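Local atomic coordinates of tRNA(Ile2) 2-agmatinylcytidine synthetase TiaS (Archaeoglobus fulgidus, PDB entry 5XOB), a protein that uses ATP to attach agmatine to the wobble cytidine C34 of the minor isoleucine tRNA, switching its codon specificity from AUG to AUA. Residues P40-L45 against E159-R164; M250-E255 against E321-M326. One frame throughout, in Å; residues are numbered along the deposited sequence.

Contact 1 (P40-L45 against E159-R164); sequences PRLIRL and ELIAYR
Between segments 40-45 and 159-164 the backbones come nearest at L42 and E159, their CA atoms 8.6 Å apart; the two strands are not sheet neighbours, and strand 239-244 lies between them in the order of the sheet. Both residues, and I161 as well, send CB toward the other segment. L42 has CG anti to its backbone N (chi1 -164°), and its CD1 methyl does the touching. L42 CD1 meets I161 CD1 at 4.3 Å. L42 CD1 also comes to 4.2 Å from E159 OE1. The E159 chain is extended beyond CG and crosses L42 obliquely, so a carboxylate oxygen ends beside a methyl in a buried spot.

The strands belong to one mixed sheet. Strand 35-44 comes from the TCKD part and strand 157-163 from the FLD part, so the contact reaches from one to the other. V243 makes backbone hydrogen bonds to P40 and L42 and fills part of the interval.

The other methyl of L42, CD2, lies 4.2 Å above the guanidinium plane of R44, toward its rim. R44 NH2 stays 5.3 Å from E159 OE1, too far for a salt bridge, though the opposite charges may still attract. R44 NE is hydrogen-bonded to H246 NE2. E159 OE2 has a long, weak ion pair with R217. H246 also touches the side chains of both L42 and E159.

Contact 2 (M250-E255 against E321-M326); sequences MHLIGE and EVYGSM
L252 meets Y323 across the gap between strand 252-254 and strand 319-327. The CB of L252 points toward the other segment but stops short of it, 5.7 Å from CD1 of the Y323 ring. CG is anti to the carbonyl carbon (chi1 -67°), with L252 CG still 5.0 Å from Y323 CD1. The branch there splits the work. L252 CD1 goes to the tyrosine and comes within 3.5 Å of Y323 CD1. It arrives at the edge of the ring, in its plane, and the two side chains cross at about a right angle. L252 CD2 turns back to its own segment and sits 3.3 Å above the plane of the H251 ring, near the rim. Across the contact, L252 CD2 approaches G324 N at a loose 4.6 Å.

Strand 265-273 pairs with both strands, parallel to 252-254 and antiparallel to 319-327. Strand 319-327 is part of the OB-fold, a small beta barrel that binds nucleic acid; strand 252-254 lies at the side of the barrel, one strand from 319-327. I253 makes backbone hydrogen bonds to S266 and R268, and V322 bonds to L269. Y323 also has a cation-pi partner in K335.

Farther along, E255 OE2 and E321 OE2 come to 4.2 Å. Their carboxylate planes are 80° apart. Two like charges this close would probably repel. E255 OE2 accepts a hydrogen bond from the backbone N of R270, which should offset part of this. The E321 side chain reaches the contact with its end, touching the side chains of R268 and R270 on the intervening strand.

In the fold
Contacts 1 and 2 have centres 24 Å apart, and their nearest atoms are about 6 Å from each other without touching. They follow in series along the chain. Strand 239-244, which separates the two strands of contact 1, leads through N245 and H246 to segment 250-255 of contact 2. A later loop comes near both: H403 meets R44 in contact 1, and L404 meets H251 in contact 2. Contact 1 is close to the metal site: the L42 side chain is about 8 Å from the magnesium ion, which is bound by D8 and phosphorylated T18. Contact 2 involves the nucleic-acid-binding OB-fold.

Contact 1 (P40-L45 against E159-R164)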
loop_
_atom_site.group_PDB
_atom_site.type_symbol
_atom_site.label_atom_id
_atom_site.label_comp_id
_atom_site.label_asym_id
_atom_site.label_seq_id
_atom_site.Cartn_x
_atom_site.Cartn_y
_atom_site.Cartn_z
ATOM N N PRO A 40 -0.156 19.993 -5.922
ATOM C CA PRO A 40 -1.001 19.060 -6.636
ATOM C C PRO A 40 -1.202 17.832 -5.766
ATOM O O PRO A 40 -0.489 17.652 -4.772
ATOM C CB PRO A 40 -0.168 18.711 -7.863
ATOM C CG PRO A 40 1.232 18.781 -7.364
ATOM C CD PRO A 40 1.253 19.886 -6.343
ATOM N N ARG A 41 -2.158 16.994 -6.139
ATOM C CA ARG A 41 -2.483 15.821 -5.354
ATOM C C ARG A 41 -2.264 14.584 -6.208
ATOM O O ARG A 41 -2.534 14.602 -7.406
ATOM C CB ARG A 41 -3.921 15.914 -4.848
ATOM C CG ARG A 41 -4.283 17.312 -4.343
ATOM C CD ARG A 41 -5.492 17.308 -3.422
ATOM N NE ARG A 41 -6.639 16.668 -4.060
ATOM C CZ ARG A 41 -7.677 16.135 -3.417
ATOM N NH1 ARG A 41 -7.744 16.157 -2.092
ATOM N NH2 ARG A 41 -8.658 15.566 -4.108
ATOM N N LEU A 42 -1.725 13.536 -5.587
ATOM C CA LEU A 42 -1.533 12.238 -6.222
ATOM C C LEU A 42 -2.421 11.217 -5.508
ATOM O O LEU A 42 -2.152 10.837 -4.367
ATOM C CB LEU A 42 -0.074 11.812 -6.118
ATOM C CG LEU A 42 0.436 10.681 -7.017
ATOM C CD1 LEU A 42 1.645 10.032 -6.357
ATOM C CD2 LEU A 42 -0.602 9.612 -7.349
ATOM N N ILE A 43 -3.464 10.767 -6.201
ATOM C CA ILE A 43 -4.503 9.907 -5.627
ATOM C C ILE A 43 -4.423 8.485 -6.192
ATOM O O ILE A 43 -4.783 8.260 -7.339
ATOM C CB ILE A 43 -5.906 10.486 -5.939
ATOM C CG1 ILE A 43 -6.018 11.946 -5.460
ATOM C CG2 ILE A 43 -7.007 9.622 -5.339
ATOM C CD1 ILE A 43 -5.798 12.175 -3.980
ATOM N N ARG A 44 -3.960 7.532 -5.383
ATOM C CA ARG A 44 -3.988 6.114 -5.768
ATOM C C ARG A 44 -5.389 5.513 -5.625
ATOM O O ARG A 44 -6.082 5.742 -4.631
ATOM C CB ARG A 44 -3.017 5.290 -4.921
ATOM C CG ARG A 44 -1.564 5.677 -5.081
ATOM C CD ARG A 44 -0.977 5.210 -6.406
ATOM N NE ARG A 44 0.426 5.613 -6.513
ATOM C CZ ARG A 44 1.194 5.473 -7.588
ATOM N NH1 ARG A 44 0.717 4.939 -8.704
ATOM N NH2 ARG A 44 2.458 5.889 -7.540
ATOM N N LEU A 45 -5.784 4.715 -6.610
ATOM C CA LEU A 45 -7.124 4.141 -6.653
ATOM C C LEU A 45 -7.068 2.661 -6.314
ATOM O O LEU A 45 -6.018 2.162 -5.907
ATOM C CB LEU A 45 -7.739 4.364 -8.031
ATOM C CG LEU A 45 -7.618 5.798 -8.551
ATOM C CD1 LEU A 45 -8.155 5.862 -9.967
ATOM C CD2 LEU A 45 -8.339 6.797 -7.657
ATOM N N GLU A 159 4.706 13.149 -0.942
ATOM C CA GLU A 159 5.792 12.539 -1.690
ATOM C C GLU A 159 6.484 13.557 -2.582
ATOM O O GLU A 159 5.845 14.283 -3.345
ATOM C CB GLU A 159 5.340 11.332 -2.523
ATOM C CG GLU A 159 6.478 10.321 -2.692
ATOM C CD GLU A 159 6.153 9.150 -3.606
ATOM O OE1 GLU A 159 4.990 9.029 -4.041
ATOM O OE2 GLU A 159 7.073 8.344 -3.884
ATOM N N LEU A 160 7.803 13.601 -2.464
ATOM C CA LEU A 160 8.602 14.425 -3.326
ATOM C C LEU A 160 9.059 13.528 -4.441
ATOM O O LEU A 160 9.728 12.518 -4.217
ATOM C CB LEU A 160 9.786 15.010 -2.581
ATOM C CG LEU A 160 10.670 15.930 -3.412
ATOM C CD1 LEU A 160 11.237 17.022 -2.523
ATOM C CD2 LEU A 160 11.784 15.123 -4.058
ATOM N N ILE A 161 8.676 13.902 -5.649
ATOM C CA ILE A 161 8.999 13.118 -6.808
ATOM C C ILE A 161 9.990 13.903 -7.635
ATOM O O ILE A 161 9.747 15.061 -7.986
ATOM C CB ILE A 161 7.749 12.787 -7.632
ATOM C CG1 ILE A 161 6.736 12.058 -6.742
ATOM C CG2 ILE A 161 8.133 11.924 -8.825
ATOM C CD1 ILE A 161 5.431 11.711 -7.417
ATOM N N ALA A 162 11.108 13.243 -7.925
ATOM C CA ALA A 162 12.177 13.804 -8.713
ATOM C C ALA A 162 12.208 13.107 -10.058
ATOM O O ALA A 162 12.177 11.875 -10.126
ATOM C CB ALA A 162 13.498 13.608 -7.996
ATOM N N TYR A 163 12.272 13.902 -11.124
ATOM C CA TYR A 163 12.283 13.371 -12.474
ATOM C C TYR A 163 13.640 13.578 -13.124
ATOM O O TYR A 163 14.392 14.494 -12.775
ATOM C CB TYR A 163 11.196 14.027 -13.322
ATOM C CG TYR A 163 9.820 13.933 -12.705
ATOM C CD1 TYR A 163 9.091 12.743 -12.742
ATOM C CD2 TYR A 163 9.245 15.034 -12.073
ATOM C CE1 TYR A 163 7.828 12.661 -12.172
ATOM C CE2 TYR A 163 7.990 14.960 -11.499
ATOM C CZ TYR A 163 7.286 13.777 -11.552
ATOM O OH TYR A 163 6.046 13.726 -10.972
ATOM N N ARG A 164 13.925 12.701 -14.079
ATOM C CA ARG A 164 15.164 12.723 -14.836
ATOM C C ARG A 164 15.091 13.703 -16.000
ATOM O O ARG A 164 14.016 14.231 -16.355
ATOM C CB ARG A 164 15.474 11.327 -15.400
ATOM C CG ARG A 164 15.139 10.172 -14.466
ATOM C CD ARG A 164 16.216 9.105 -14.496
ATOM N NE ARG A 164 15.952 8.026 -15.439
ATOM C CZ ARG A 164 16.873 7.168 -15.882
ATOM N NH1 ARG A 164 18.146 7.257 -15.488
ATOM N NH2 ARG A 164 16.518 6.216 -16.739
#

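Contact 2 (M250-E255 against E321-M326)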
loop_
_atom_site.group_PDB
_atom_site.type_symbol
_atom_site.label_atom_id
_atom_site.label_comp_id
_atom_site.label_asym_id
_atom_site.label_seq_id
_atom_site.Cartn_x
_atom_site.Cartn_y
_atom_site.Cartn_z
ATOM N N MET A 250 -6.573 3.834 3.008
ATOM C CA MET A 250 -7.844 4.423 2.576
ATOM C C MET A 250 -8.665 3.420 1.749
ATOM O O MET A 250 -9.870 3.576 1.577
ATOM C CB MET A 250 -7.587 5.716 1.783
ATOM C CG MET A 250 -8.832 6.554 1.492
ATOM S SD MET A 250 -8.472 8.157 0.728
ATOM C CE MET A 250 -10.124 8.796 0.427
ATOM N N HIS A 251 -7.997 2.387 1.252
ATOM C CA HIS A 251 -8.615 1.366 0.413
ATOM C C HIS A 251 -9.328 0.274 1.186
ATOM O O HIS A 251 -10.016 -0.557 0.590
ATOM C CB HIS A 251 -7.555 0.727 -0.495
ATOM C CG HIS A 251 -6.518 -0.078 0.233
ATOM N ND1 HIS A 251 -5.740 0.433 1.251
ATOM C CD2 HIS A 251 -6.110 -1.357 0.060
ATOM C CE1 HIS A 251 -4.911 -0.500 1.683
ATOM N NE2 HIS A 251 -5.117 -1.597 0.979
ATOM N N LEU A 252 -9.178 0.280 2.506
ATOM C CA LEU A 252 -9.654 -0.819 3.322
ATOM C C LEU A 252 -11.124 -0.685 3.701
ATOM O O LEU A 252 -11.551 0.320 4.277
ATOM C CB LEU A 252 -8.802 -0.960 4.580
ATOM C CG LEU A 252 -7.344 -1.394 4.370
ATOM C CD1 LEU A 252 -6.741 -1.809 5.702
ATOM C CD2 LEU A 252 -7.185 -2.526 3.363
ATOM N N ILE A 253 -11.875 -1.727 3.356
ATOM C CA ILE A 253 -13.255 -1.894 3.753
ATOM C C ILE A 253 -13.263 -2.774 4.996
ATOM O O ILE A 253 -12.762 -3.893 4.958
ATOM C CB ILE A 253 -14.052 -2.588 2.634
ATOM C CG1 ILE A 253 -13.981 -1.743 1.356
ATOM C CG2 ILE A 253 -15.492 -2.832 3.077
ATOM C CD1 ILE A 253 -14.520 -2.407 0.104
ATOM N N GLY A 254 -13.824 -2.271 6.092
ATOM C CA GLY A 254 -13.935 -3.048 7.326
ATOM C C GLY A 254 -15.042 -4.081 7.218
ATOM O O GLY A 254 -15.997 -3.897 6.458
ATOM N N GLU A 255 -14.905 -5.170 7.974
ATOM C CA GLU A 255 -15.868 -6.282 7.939
ATOM C C GLU A 255 -17.304 -5.841 8.241
ATOM O O GLU A 255 -18.241 -6.259 7.557
ATOM C CB GLU A 255 -15.446 -7.400 8.897
ATOM C CG GLU A 255 -15.261 -6.969 10.344
ATOM C CD GLU A 255 -14.529 -8.010 11.171
ATOM O OE1 GLU A 255 -14.930 -9.197 11.120
ATOM O OE2 GLU A 255 -13.550 -7.638 11.868
ATOM N N GLU A 321 -6.569 -10.357 13.387
ATOM C CA GLU A 321 -7.207 -9.389 12.516
ATOM C C GLU A 321 -6.311 -9.186 11.311
ATOM O O GLU A 321 -5.127 -8.897 11.461
ATOM C CB GLU A 321 -7.429 -8.081 13.269
ATOM C CG GLU A 321 -8.336 -7.099 12.553
ATOM C CD GLU A 321 -9.100 -6.211 13.516
ATOM O OE1 GLU A 321 -8.671 -5.053 13.717
ATOM O OE2 GLU A 321 -10.116 -6.679 14.080
ATOM N N VAL A 322 -6.879 -9.348 10.116
ATOM C CA VAL A 322 -6.089 -9.353 8.882
ATOM C C VAL A 322 -6.384 -8.166 7.964
ATOM O O VAL A 322 -7.513 -7.666 7.905
ATOM C CB VAL A 322 -6.250 -10.670 8.086
ATOM C CG1 VAL A 322 -5.685 -11.828 8.887
ATOM C CG2 VAL A 322 -7.699 -10.936 7.709
ATOM N N TYR A 323 -5.344 -7.748 7.242
ATOM C CA TYR A 323 -5.396 -6.592 6.359
ATOM C C TYR A 323 -4.889 -6.967 4.975
ATOM O O TYR A 323 -3.736 -7.389 4.828
ATOM C CB TYR A 323 -4.499 -5.481 6.907
ATOM C CG TYR A 323 -4.891 -4.956 8.270
ATOM C CD1 TYR A 323 -5.539 -3.734 8.402
ATOM C CD2 TYR A 323 -4.590 -5.666 9.427
ATOM C CE1 TYR A 323 -5.892 -3.238 9.643
ATOM C CE2 TYR A 323 -4.938 -5.178 10.673
ATOM C CZ TYR A 323 -5.591 -3.964 10.775
ATOM O OH TYR A 323 -5.944 -3.474 12.011
ATOM N N GLY A 324 -5.731 -6.812 3.958
ATOM C CA GLY A 324 -5.266 -7.018 2.599
ATOM C C GLY A 324 -6.323 -7.115 1.532
ATOM O O GLY A 324 -7.514 -7.056 1.808
ATOM N N SER A 325 -5.849 -7.262 0.299
ATOM C CA SER A 325 -6.698 -7.376 -0.877
ATOM C C SER A 325 -7.122 -8.812 -1.076
ATOM O O SER A 325 -6.389 -9.730 -0.723
ATOM C CB SER A 325 -5.932 -6.922 -2.119
ATOM O OG SER A 325 -5.485 -5.586 -1.974
ATOM N N MET A 326 -8.299 -8.995 -1.664
ATOM C CA MET A 326 -8.772 -10.315 -2.061
ATOM C C MET A 326 -8.630 -10.502 -3.570
ATOM O O MET A 326 -9.286 -9.816 -4.356
ATOM C CB MET A 326 -10.229 -10.507 -1.652
ATOM C CG MET A 326 -10.842 -11.812 -2.146
ATOM S SD MET A 326 -11.807 -12.678 -0.898
ATOM C CE MET A 326 -10.495 -13.132 0.219
#